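Local structure of lysozyme (Asticcacaulis excentricus, 6H9D) at residues 82-87 with 144-149. The protein probably acts on peptidoglycan as the phage-lysozyme-type muramidase domain of SpmX, a protein linked to cell morphogenesis and stalk synthesis. Residues are numbered along the deposited sequence; the frame is centred on the assembly and turned at random.
Sequences DALVSF and SLFLTP
A83 is the small bump of this contact: its methyl enters the notch between the side chains of L145 and F146 on the last turn of helix 133-146, with A83 CB 3.6 Å from F146 CB. Alanine suits the spot because the two backbones come so near, A83 CA lying 5.1 Å from F146 CA. On one flank, L145 sends CD2 to within 3.7 Å of D82 CB, resting on the aliphatic root of the aspartate, whose carboxylate is taken up by S7 and Q78. On the other, the phenylalanine has CG anti to its backbone N (chi1 -178°), which swings the ring alongside helix 78-91; A83 CB lies at the ring's edge, near its plane. L84 comes obliquely to the CE1 corner of the ring, L84 CG 3.8 Å from F146 CE1, with CD1 and CD2 near the same atom. No hydrogen bond crosses; the fit is apolar and mostly buried. This is plain helix packing within the helical part of the phage-lysozyme fold, joining the C-terminal helix end to helix 78-91, with L13 of helix 8-16 beside L145, and V105 of helix 100-106 and V110 and A114 of helix 110-116 touching F146.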
loop_
_atom_site.group_PDB
_atom_site.type_symbol
_atom_site.label_atom_id
_atom_site.label_comp_id
_atom_site.label_asym_id
_atom_site.label_seq_id
_atom_site.Cartn_x
_atom_site.Cartn_y
_atom_site.Cartn_z
ATOM N N ASP A 82 -1.871 -1.465 9.730
ATOM C CA ASP A 82 -2.097 -2.291 8.552
ATOM C C ASP A 82 -2.685 -1.428 7.416
ATOM O O ASP A 82 -2.238 -1.496 6.289
ATOM C CB ASP A 82 -3.056 -3.438 8.868
ATOM C CG ASP A 82 -2.450 -4.619 9.608
ATOM O OD1 ASP A 82 -1.196 -4.691 9.732
ATOM O OD2 ASP A 82 -3.237 -5.471 10.028
ATOM N N ALA A 83 -3.727 -0.652 7.727
ATOM C CA ALA A 83 -4.377 0.234 6.723
ATOM C C ALA A 83 -3.396 1.302 6.216
ATOM O O ALA A 83 -3.409 1.619 5.021
ATOM C CB ALA A 83 -5.614 0.883 7.292
ATOM N N LEU A 84 -2.602 1.891 7.121
ATOM C CA LEU A 84 -1.624 2.916 6.700
ATOM C C LEU A 84 -0.534 2.304 5.803
ATOM O O LEU A 84 -0.101 2.951 4.871
ATOM C CB LEU A 84 -1.017 3.616 7.915
ATOM C CG LEU A 84 -1.951 4.592 8.633
ATOM C CD1 LEU A 84 -1.265 5.189 9.842
ATOM C CD2 LEU A 84 -2.449 5.699 7.716
ATOM N N VAL A 85 -0.108 1.070 6.081
ATOM C CA VAL A 85 0.881 0.401 5.234
ATOM C C VAL A 85 0.310 0.176 3.828
ATOM O O VAL A 85 0.981 0.421 2.834
ATOM C CB VAL A 85 1.348 -0.921 5.860
ATOM C CG1 VAL A 85 2.154 -1.737 4.867
ATOM C CG2 VAL A 85 2.166 -0.683 7.116
ATOM N N SER A 86 -0.959 -0.239 3.753
ATOM C CA SER A 86 -1.630 -0.466 2.498
ATOM C C SER A 86 -1.680 0.846 1.717
ATOM O O SER A 86 -1.353 0.902 0.518
ATOM C CB SER A 86 -3.024 -1.039 2.697
ATOM O OG SER A 86 -3.683 -1.225 1.438
ATOM N N PHE A 87 -2.026 1.911 2.438
ATOM C CA PHE A 87 -2.224 3.220 1.862
ATOM C C PHE A 87 -0.872 3.773 1.367
ATOM O O PHE A 87 -0.734 4.168 0.224
ATOM C CB PHE A 87 -2.867 4.140 2.898
ATOM C CG PHE A 87 -3.046 5.564 2.429
ATOM C CD1 PHE A 87 -4.023 5.883 1.506
ATOM C CD2 PHE A 87 -2.229 6.572 2.906
ATOM C CE1 PHE A 87 -4.176 7.189 1.065
ATOM C CE2 PHE A 87 -2.395 7.880 2.476
ATOM C CZ PHE A 87 -3.363 8.186 1.552
ATOM N N SER A 144 -12.164 1.396 6.166
ATOM C CA SER A 144 -12.899 0.435 7.020
ATOM C C SER A 144 -11.954 -0.198 8.036
ATOM O O SER A 144 -12.224 -0.147 9.233
ATOM C CB SER A 144 -13.605 -0.631 6.236
ATOM O OG SER A 144 -14.754 -0.091 5.608
ATOM N N LEU A 145 -10.837 -0.742 7.552
ATOM C CA LEU A 145 -9.878 -1.385 8.446
ATOM C C LEU A 145 -9.322 -0.356 9.431
ATOM O O LEU A 145 -9.240 -0.608 10.641
ATOM C CB LEU A 145 -8.747 -2.021 7.624
ATOM C CG LEU A 145 -7.653 -2.724 8.438
ATOM C CD1 LEU A 145 -8.256 -3.863 9.272
ATOM C CD2 LEU A 145 -6.558 -3.274 7.539
ATOM N N PHE A 146 -8.892 0.791 8.890
ATOM C CA PHE A 146 -8.255 1.849 9.661
ATOM C C PHE A 146 -9.104 2.206 10.887
ATOM O O PHE A 146 -8.551 2.474 11.956
ATOM C CB PHE A 146 -8.049 3.105 8.811
ATOM C CG PHE A 146 -7.350 4.234 9.527
ATOM C CD1 PHE A 146 -5.966 4.222 9.708
ATOM C CD2 PHE A 146 -8.067 5.319 10.005
ATOM C CE1 PHE A 146 -5.322 5.260 10.365
ATOM C CE2 PHE A 146 -7.421 6.366 10.644
ATOM C CZ PHE A 146 -6.054 6.331 10.844
ATOM N N LEU A 147 -10.435 2.248 10.704
ATOM C CA LEU A 147 -11.363 2.690 11.726
ATOM C C LEU A 147 -11.966 1.509 12.514
ATOM O O LEU A 147 -12.877 1.706 13.254
ATOM C CB LEU A 147 -12.475 3.502 11.044
ATOM C CG LEU A 147 -12.042 4.823 10.420
ATOM C CD1 LEU A 147 -13.177 5.447 9.625
ATOM C CD2 LEU A 147 -11.534 5.779 11.473
ATOM N N THR A 148 -11.466 0.281 12.340
ATOM C CA THR A 148 -11.900 -0.862 13.170
ATOM C C THR A 148 -10.993 -0.962 14.398
ATOM O O THR A 148 -9.771 -1.079 14.273
ATOM C CB THR A 148 -11.868 -2.169 12.375
ATOM O OG1 THR A 148 -12.624 -1.997 11.172
ATOM C CG2 THR A 148 -12.371 -3.361 13.166
ATOM N N PRO A 149 -11.536 -0.890 15.635
ATOM C CA PRO A 149 -10.709 -1.008 16.848
ATOM C C PRO A 149 -9.774 -2.229 16.906
ATOM O O PRO A 149 -10.207 -3.323 16.510
ATOM C CB PRO A 149 -11.770 -1.149 17.951
ATOM C CG PRO A 149 -12.980 -0.383 17.422
ATOM C CD PRO A 149 -12.958 -0.623 15.925
#